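Local coordinates for protein catechol O-methyltransferase (Niastella koreensis, PDB 7CVW) that transfers the methyl group of S-adenosyl-L-methionine to either hydroxyl of catechol-like compounds such as protocatechuic acid, with magnesium as its preferred metal ion, at residues Phe133-Ile138 and Gly159-Ala164; Lys59-Leu64 and Gly83-Leu88. One frame throughout, in Å; residues are numbered along the deposited sequence.

Overall arrangement
After three N-terminal helices the chain lays down strand 60-64, passes through helix 70-76 and returns with strand 84-89 alongside it; contact 2 closes this short beta-alpha-beta loop. The chain then runs through helix 92-104, strand 111-115 and helix 118-128 before 133-138 enters on the other side of 59-64. After helix 145-154, contact 1 closes a second loop by setting 159-164 beside 133-138. The two loops follow in series, neither nested nor crossed, yet 133-138 bonds directly to 59-64. Together the contacts therefore join four neighbouring parallel strands, in the order 84-89, 60-64, 133-138, 160-165, across the middle of the seven-stranded Rossmann-like sheet.

Contact 1: residues Phe133-Ile138 and Gly159-Ala164; sequences FDMIFI and GTLIVA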
ATOM      1  N   PHE A 133       2.358 -19.060  -5.157  1.00 12.23           N
ATOM      2  CA  PHE A 133       1.566 -18.271  -4.199  1.00 11.65           C
ATOM      3  C   PHE A 133       1.204 -16.940  -4.839  1.00 11.26           C
ATOM      4  O   PHE A 133       2.039 -16.374  -5.547  1.00 11.81           O
ATOM      5  CB  PHE A 133       2.322 -18.083  -2.882  1.00 11.41           C
ATOM      6  CG  PHE A 133       2.588 -19.397  -2.190  1.00 11.20           C
ATOM      7  CD1 PHE A 133       1.624 -19.944  -1.362  1.00 11.82           C
ATOM      8  CD2 PHE A 133       3.786 -20.077  -2.372  1.00 11.27           C
ATOM      9  CE1 PHE A 133       1.832 -21.173  -0.743  1.00 12.13           C
ATOM     10  CE2 PHE A 133       4.009 -21.279  -1.720  1.00 12.52           C
ATOM     11  CZ  PHE A 133       3.029 -21.830  -0.918  1.00 12.92           C
ATOM     12  N   ASP A 134       0.007 -16.452  -4.553  1.00 11.08           N
ATOM     13  CA  ASP A 134      -0.489 -15.162  -5.089  1.00 10.56           C
ATOM     14  C   ASP A 134       0.122 -14.027  -4.273  1.00 10.21           C
ATOM     15  O   ASP A 134       0.319 -12.931  -4.832  1.00  9.93           O
ATOM     16  CB  ASP A 134      -2.009 -15.138  -5.012  1.00 11.44           C
ATOM     17  CG  ASP A 134      -2.637 -16.267  -5.802  1.00 12.65           C
ATOM     18  OD1 ASP A 134      -2.352 -16.326  -7.002  1.00 15.85           O
ATOM     19  OD2 ASP A 134      -3.318 -17.134  -5.202  1.00 12.40           O
ATOM     20  N   MET A 135       0.364 -14.277  -2.980  1.00 10.18           N
ATOM     21  CA  MET A 135       0.927 -13.275  -2.046  1.00 10.29           C
ATOM     22  C   MET A 135       1.847 -13.989  -1.061  1.00  9.35           C
ATOM     23  O   MET A 135       1.521 -15.109  -0.633  1.00  9.42           O
ATOM     24  CB  MET A 135      -0.175 -12.533  -1.303  1.00 10.56           C
ATOM     25  CG  MET A 135       0.345 -11.467  -0.382  1.00 10.81           C
ATOM     26  SD  MET A 135      -1.038 -10.507   0.257  1.00 13.15           S
ATOM     27  CE  MET A 135      -0.288  -9.543   1.564  1.00 12.50           C
ATOM     28  N   ILE A 136       2.985 -13.362  -0.764  1.00  8.78           N
ATOM     29  CA  ILE A 136       4.001 -13.916   0.168  1.00  8.66           C
ATOM     30  C   ILE A 136       4.345 -12.817   1.150  1.00  8.40           C
ATOM     31  O   ILE A 136       4.683 -11.700   0.681  1.00  9.54           O
ATOM     32  CB  ILE A 136       5.238 -14.448  -0.582  1.00  8.34           C
ATOM     33  CG1 ILE A 136       4.825 -15.482  -1.636  1.00  8.65           C
ATOM     34  CG2 ILE A 136       6.249 -15.019   0.398  1.00  8.73           C
ATOM     35  CD1 ILE A 136       5.939 -16.031  -2.463  1.00  9.03           C
ATOM     36  N   PHE A 137       4.243 -13.106   2.441  1.00  7.91           N
ATOM     37  CA  PHE A 137       4.581 -12.153   3.521  1.00  7.87           C
ATOM     38  C   PHE A 137       5.821 -12.670   4.227  1.00  8.39           C
ATOM     39  O   PHE A 137       5.758 -13.705   4.886  1.00  9.10           O
ATOM     40  CB  PHE A 137       3.392 -11.934   4.457  1.00  7.87           C
ATOM     41  CG  PHE A 137       3.612 -10.914   5.546  1.00  8.06           C
ATOM     42  CD1 PHE A 137       4.130  -9.662   5.242  1.00  8.35           C
ATOM     43  CD2 PHE A 137       3.273 -11.174   6.873  1.00  8.54           C
ATOM     44  CE1 PHE A 137       4.324  -8.722   6.239  1.00  8.47           C
ATOM     45  CE2 PHE A 137       3.468 -10.222   7.860  1.00  8.54           C
ATOM     46  CZ  PHE A 137       3.971  -8.991   7.539  1.00  8.36           C
ATOM     47  N   ILE A 138       6.931 -11.967   4.063  1.00  7.90           N
ATOM     48  CA  ILE A 138       8.231 -12.277   4.711  1.00  8.17           C
ATOM     49  C   ILE A 138       8.324 -11.487   6.014  1.00  7.94           C
ATOM     50  O   ILE A 138       8.415 -10.244   5.973  1.00  7.58           O
ATOM     51  CB  ILE A 138       9.397 -11.945   3.787  1.00  8.29           C
ATOM     52  CG1 ILE A 138       9.268 -12.689   2.459  1.00  8.80           C
ATOM     53  CG2 ILE A 138      10.708 -12.240   4.499  1.00  8.33           C
ATOM     54  CD1 ILE A 138      10.365 -12.368   1.480  1.00  9.35           C
ATOM     55  N   GLY A 159       3.039 -11.641 -11.381  1.00 12.64           N
ATOM     56  CA  GLY A 159       1.995 -10.882 -10.676  1.00 11.70           C
ATOM     57  C   GLY A 159       1.939 -11.174  -9.180  1.00 10.71           C
ATOM     58  O   GLY A 159       1.178 -10.499  -8.475  1.00 10.23           O
ATOM     59  N   THR A 160       2.664 -12.172  -8.692  1.00 10.02           N
ATOM     60  CA  THR A 160       2.741 -12.437  -7.234  1.00  9.77           C
ATOM     61  C   THR A 160       3.208 -11.161  -6.535  1.00  9.32           C
ATOM     62  O   THR A 160       4.161 -10.514  -7.007  1.00  9.53           O
ATOM     63  CB  THR A 160       3.709 -13.569  -6.909  1.00 10.11           C
ATOM     64  OG1 THR A 160       3.170 -14.802  -7.396  1.00 10.52           O
ATOM     65  CG2 THR A 160       3.991 -13.652  -5.427  1.00 10.49           C
ATOM     66  N   LEU A 161       2.581 -10.849  -5.402  1.00  9.17           N
ATOM     67  CA  LEU A 161       2.964  -9.741  -4.516  1.00  9.58           C
ATOM     68  C   LEU A 161       3.782 -10.333  -3.387  1.00  9.08           C
ATOM     69  O   LEU A 161       3.264 -11.235  -2.687  1.00  9.44           O
ATOM     70  CB  LEU A 161       1.717  -9.063  -3.960  1.00 10.16           C
ATOM     71  CG  LEU A 161       1.979  -8.002  -2.905  1.00 11.58           C
ATOM     72  CD1 LEU A 161       2.746  -6.831  -3.479  1.00 12.18           C
ATOM     73  CD2 LEU A 161       0.658  -7.549  -2.287  1.00 12.59           C
ATOM     74  N   ILE A 162       4.989  -9.797  -3.184  1.00  8.96           N
ATOM     75  CA  ILE A 162       5.862 -10.165  -2.049  1.00  9.04           C
ATOM     76  C   ILE A 162       5.974  -8.927  -1.175  1.00  9.22           C
ATOM     77  O   ILE A 162       6.303  -7.844  -1.682  1.00  9.79           O
ATOM     78  CB  ILE A 162       7.242 -10.668  -2.503  1.00  8.71           C
ATOM     79  CG1 ILE A 162       7.105 -11.824  -3.484  1.00  9.01           C
ATOM     80  CG2 ILE A 162       8.063 -11.067  -1.285  1.00  9.23           C
ATOM     81  CD1 ILE A 162       8.359 -12.153  -4.248  1.00  9.83           C
ATOM     82  N   VAL A 163       5.641  -9.092   0.097  1.00  8.71           N
ATOM     83  CA  VAL A 163       5.693  -8.021   1.120  1.00  8.13           C
ATOM     84  C   VAL A 163       6.713  -8.446   2.164  1.00  8.01           C
ATOM     85  O   VAL A 163       6.657  -9.617   2.595  1.00  8.79           O
ATOM     86  CB  VAL A 163       4.315  -7.813   1.767  1.00  8.39           C
ATOM     87  CG1 VAL A 163       4.368  -6.729   2.831  1.00  8.73           C
ATOM     88  CG2 VAL A 163       3.268  -7.506   0.728  1.00  8.99           C
ATOM     89  N   ALA A 164       7.610  -7.557   2.554  1.00  7.70           N
ATOM     90  CA  ALA A 164       8.613  -7.845   3.597  1.00  7.96           C
ATOM     91  C   ALA A 164       8.484  -6.788   4.683  1.00  8.31           C
ATOM     92  O   ALA A 164       8.597  -5.595   4.356  1.00  8.76           O
ATOM     93  CB  ALA A 164      10.019  -7.869   3.031  1.00  7.92           C
TER
HETATM   94  O   HOH W   1      -0.837 -11.582  -7.020  1.00 28.68           O
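The carbonyl oxygen of D134 is gripped by two donors: the backbone N of L161, 3.1 Å from D134 O and tilted 31° from the carbonyl plane, and a water that gives its other hydrogen to G159 O. T160 OG1 lies 2.7 Å from F133 O and also meets the backbone N of R157, so this buried hydroxyl sits between the start of 133-138 and the short strand 156-157. Beyond it the parallel ladder is regular, and V163 N reaches I136 O at 2.8 Å almost straight, with an N-H...O angle of 172°.

Apolar side chains suit both buried faces. F137 has CG opposite its backbone N (chi1 -177°), which lays CD1 of the ring against V163 CG1, 3.8 Å away; on the same face the extended M135 brings CE to V163 CG2. On the other face I138 CD1 meets I162 CG2 at 3.8 Å, and A164, with CB alone, meets I138 CB at 4.2 Å.

F137 also touches S-adenosylhomocysteine. Helix 43-55 covers the face of M135, F137 and L161, where L55 of the second subunit also packs on L161; helix 145-154 covers I136, I138 and I162, and strand 60-64 flanks 133-138.

Contact 2: residues Lys59-Leu64 and Gly83-Leu88; sequences KNILEL and GRLITL
E63 and T87 meet because each turns its polar branch the same way: E63 CG and T87 OG1 both stand trans to their own backbone N (chi1 170° and -175°), and the two side chains run side by side. The glutamate is long enough, extended to CD, to bring OE1 within 2.6 Å of T87 OG1, which donates to the anti lone pair of that oxygen. T72 OG1 also bonds OE1, while S71 OG bonds OE2. With both oxygens held, the buried carboxylate is fixed in rotation, and these hydroxyl partners probably help to stabilise its charge.

Next to this pair, branched I61 sets CG2 3.7 Å from L85 CD1, filling the same face with hydrocarbon. Across the sheet, L62 CD1 lies 3.6 Å from I86 O and 4.2 Å from I86 CG2, while L64 and L88 lie alongside each other, their CD1 atoms 4.2 Å apart. At the entrance K59 O receives R84 N at 2.8 Å, and R84 folds back so that NH1 bonds G83 O at 2.7 Å. Glycine fits at 83 because its CA already passes 3.1 Å from K59 O, where a CB would be crowded against that oxygen.

Helices 70-76 and 118-128 cover opposite faces. This is the first beta-alpha-beta unit of the class I-like SAM-binding methyltransferase fold, and E63 and L88, near the C-terminal ends of its strands, touch S-adenosylhomocysteine in the cofactor pocket.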
ATOM      1  N   LYS A  59      -5.719 -16.789  -3.583  1.00 12.71           N
ATOM      2  CA  LYS A  59      -6.246 -18.126  -3.225  1.00 13.58           C
ATOM      3  C   LYS A  59      -5.186 -18.918  -2.446  1.00 12.81           C
ATOM      4  O   LYS A  59      -5.559 -19.857  -1.720  1.00 12.18           O
ATOM      5  CB  LYS A  59      -6.664 -18.871  -4.496  1.00 16.10           C
ATOM      6  CG  LYS A  59      -7.105 -20.309  -4.256  1.00 20.17           C
ATOM      7  CD  LYS A  59      -7.414 -21.123  -5.501  1.00 24.92           C
ATOM      8  CE  LYS A  59      -7.757 -22.552  -5.139  1.00 27.21           C
ATOM      9  NZ  LYS A  59      -7.949 -23.363  -6.355  1.00 29.98           N
ATOM     10  N   ASN A  60      -3.905 -18.590  -2.622  1.00 11.21           N
ATOM     11  CA  ASN A  60      -2.763 -19.310  -2.012  1.00 11.61           C
ATOM     12  C   ASN A  60      -1.794 -18.272  -1.455  1.00 10.49           C
ATOM     13  O   ASN A  60      -1.236 -17.488  -2.224  1.00 10.97           O
ATOM     14  CB  ASN A  60      -2.102 -20.255  -3.009  1.00 12.96           C
ATOM     15  CG  ASN A  60      -2.977 -21.461  -3.281  1.00 17.01           C
ATOM     16  OD1 ASN A  60      -3.207 -22.279  -2.391  1.00 21.27           O
ATOM     17  ND2 ASN A  60      -3.518 -21.555  -4.486  1.00 19.62           N
ATOM     18  N   ILE A  61      -1.619 -18.274  -0.144  1.00  9.14           N
ATOM     19  CA  ILE A  61      -0.763 -17.270   0.537  1.00  8.87           C
ATOM     20  C   ILE A  61       0.314 -18.010   1.317  1.00  8.63           C
ATOM     21  O   ILE A  61       0.009 -19.084   1.908  1.00  9.07           O
ATOM     22  CB  ILE A  61      -1.587 -16.326   1.427  1.00  9.01           C
ATOM     23  CG1 ILE A  61      -2.573 -15.486   0.599  1.00  9.48           C
ATOM     24  CG2 ILE A  61      -0.658 -15.431   2.235  1.00  9.49           C
ATOM     25  CD1 ILE A  61      -3.513 -14.708   1.448  1.00  9.66           C
ATOM     26  N   LEU A  62       1.537 -17.484   1.285  1.00  7.90           N
ATOM     27  CA  LEU A  62       2.668 -18.005   2.093  1.00  8.39           C
ATOM     28  C   LEU A  62       3.086 -16.923   3.061  1.00  8.83           C
ATOM     29  O   LEU A  62       3.306 -15.791   2.623  1.00  9.30           O
ATOM     30  CB  LEU A  62       3.843 -18.383   1.188  1.00  8.66           C
ATOM     31  CG  LEU A  62       5.137 -18.831   1.867  1.00  8.66           C
ATOM     32  CD1 LEU A  62       4.958 -20.088   2.702  1.00  8.41           C
ATOM     33  CD2 LEU A  62       6.181 -19.087   0.813  1.00  9.12           C
ATOM     34  N   GLU A  63       3.264 -17.283   4.327  1.00  8.55           N
ATOM     35  CA  GLU A  63       3.776 -16.344   5.351  1.00  8.99           C
ATOM     36  C   GLU A  63       4.999 -16.951   6.030  1.00  8.64           C
ATOM     37  O   GLU A  63       4.995 -18.155   6.349  1.00  9.64           O
ATOM     38  CB  GLU A  63       2.698 -16.062   6.385  1.00 10.06           C
ATOM     39  CG  GLU A  63       3.190 -15.311   7.604  1.00 11.19           C
ATOM     40  CD  GLU A  63       2.050 -14.987   8.553  1.00 13.95           C
ATOM     41  OE1 GLU A  63       1.513 -15.951   9.178  1.00 15.40           O
ATOM     42  OE2 GLU A  63       1.674 -13.790   8.657  1.00 14.51           O
ATOM     43  N   LEU A  64       6.033 -16.153   6.217  1.00  8.72           N
ATOM     44  CA  LEU A  64       7.221 -16.558   7.012  1.00  9.07           C
ATOM     45  C   LEU A  64       7.147 -15.777   8.310  1.00  8.89           C
ATOM     46  O   LEU A  64       7.194 -14.543   8.251  1.00  8.84           O
ATOM     47  CB  LEU A  64       8.509 -16.201   6.272  1.00  9.86           C
ATOM     48  CG  LEU A  64       8.938 -17.109   5.135  1.00 12.49           C
ATOM     49  CD1 LEU A  64       7.833 -17.409   4.169  1.00 13.77           C
ATOM     50  CD2 LEU A  64      10.123 -16.504   4.395  1.00 12.25           C
ATOM     51  N   GLY A  83      -9.444 -21.607  -0.465  1.00 15.59           N
ATOM     52  CA  GLY A  83      -8.104 -20.997  -0.442  1.00 14.69           C
ATOM     53  C   GLY A  83      -7.273 -21.543   0.698  1.00 14.28           C
ATOM     54  O   GLY A  83      -7.821 -22.177   1.609  1.00 14.32           O
ATOM     55  N   ARG A  84      -5.965 -21.310   0.666  1.00 12.57           N
ATOM     56  CA  ARG A  84      -5.039 -21.862   1.670  1.00 13.74           C
ATOM     57  C   ARG A  84      -3.987 -20.821   2.019  1.00 12.27           C
ATOM     58  O   ARG A  84      -3.560 -20.053   1.133  1.00 11.67           O
ATOM     59  CB  ARG A  84      -4.371 -23.134   1.135  1.00 17.12           C
ATOM     60  CG  ARG A  84      -5.327 -24.294   0.888  1.00 22.59           C
ATOM     61  CD  ARG A  84      -5.919 -24.853   2.175  1.00 28.61           C
ATOM     62  NE  ARG A  84      -6.852 -25.950   1.930  1.00 31.60           N
ATOM     63  CZ  ARG A  84      -8.175 -25.840   1.766  1.00 34.78           C
ATOM     64  NH1 ARG A  84      -8.788 -24.669   1.826  1.00 31.50           N
ATOM     65  NH2 ARG A  84      -8.889 -26.933   1.547  1.00 37.51           N
ATOM     66  N   LEU A  85      -3.594 -20.803   3.281  1.00 11.08           N
ATOM     67  CA  LEU A  85      -2.420 -20.031   3.735  1.00 10.93           C
ATOM     68  C   LEU A  85      -1.474 -20.990   4.457  1.00 10.18           C
ATOM     69  O   LEU A  85      -1.880 -21.694   5.389  1.00 12.07           O
ATOM     70  CB  LEU A  85      -2.890 -18.881   4.625  1.00 11.00           C
ATOM     71  CG  LEU A  85      -1.825 -17.848   4.996  1.00 11.79           C
ATOM     72  CD1 LEU A  85      -2.474 -16.514   5.306  1.00 12.03           C
ATOM     73  CD2 LEU A  85      -0.986 -18.318   6.161  1.00 12.69           C
ATOM     74  N   ILE A  86      -0.238 -21.036   4.008  1.00  9.76           N
ATOM     75  CA  ILE A  86       0.839 -21.810   4.680  1.00  9.78           C
ATOM     76  C   ILE A  86       1.714 -20.808   5.437  1.00  9.13           C
ATOM     77  O   ILE A  86       2.114 -19.817   4.850  1.00  8.64           O
ATOM     78  CB  ILE A  86       1.640 -22.608   3.638  1.00 10.61           C
ATOM     79  CG1 ILE A  86       0.738 -23.593   2.885  1.00 11.73           C
ATOM     80  CG2 ILE A  86       2.797 -23.295   4.325  1.00 11.12           C
ATOM     81  CD1 ILE A  86       1.430 -24.312   1.743  1.00 12.62           C
ATOM     82  N   THR A  87       1.923 -21.009   6.732  1.00  8.53           N
ATOM     83  CA  THR A  87       2.752 -20.075   7.540  1.00  8.62           C
ATOM     84  C   THR A  87       3.854 -20.881   8.205  1.00  8.59           C
ATOM     85  O   THR A  87       3.567 -22.009   8.680  1.00  9.07           O
ATOM     86  CB  THR A  87       1.856 -19.266   8.483  1.00  9.82           C
ATOM     87  OG1 THR A  87       2.648 -18.281   9.170  1.00 10.49           O
ATOM     88  CG2 THR A  87       1.118 -20.139   9.468  1.00 10.66           C
ATOM     89  N   LEU A  88       5.058 -20.322   8.250  1.00  8.65           N
ATOM     90  CA  LEU A  88       6.267 -21.016   8.749  1.00  8.80           C
ATOM     91  C   LEU A  88       6.686 -20.380  10.070  1.00  8.77           C
ATOM     92  O   LEU A  88       6.725 -19.147  10.173  1.00 10.26           O
ATOM     93  CB  LEU A  88       7.388 -20.915   7.725  1.00  9.28           C
ATOM     94  CG  LEU A  88       7.038 -21.304   6.295  1.00 10.51           C
ATOM     95  CD1 LEU A  88       8.281 -21.363   5.408  1.00 10.65           C
ATOM     96  CD2 LEU A  88       6.210 -22.559   6.209  1.00 11.08           C
TER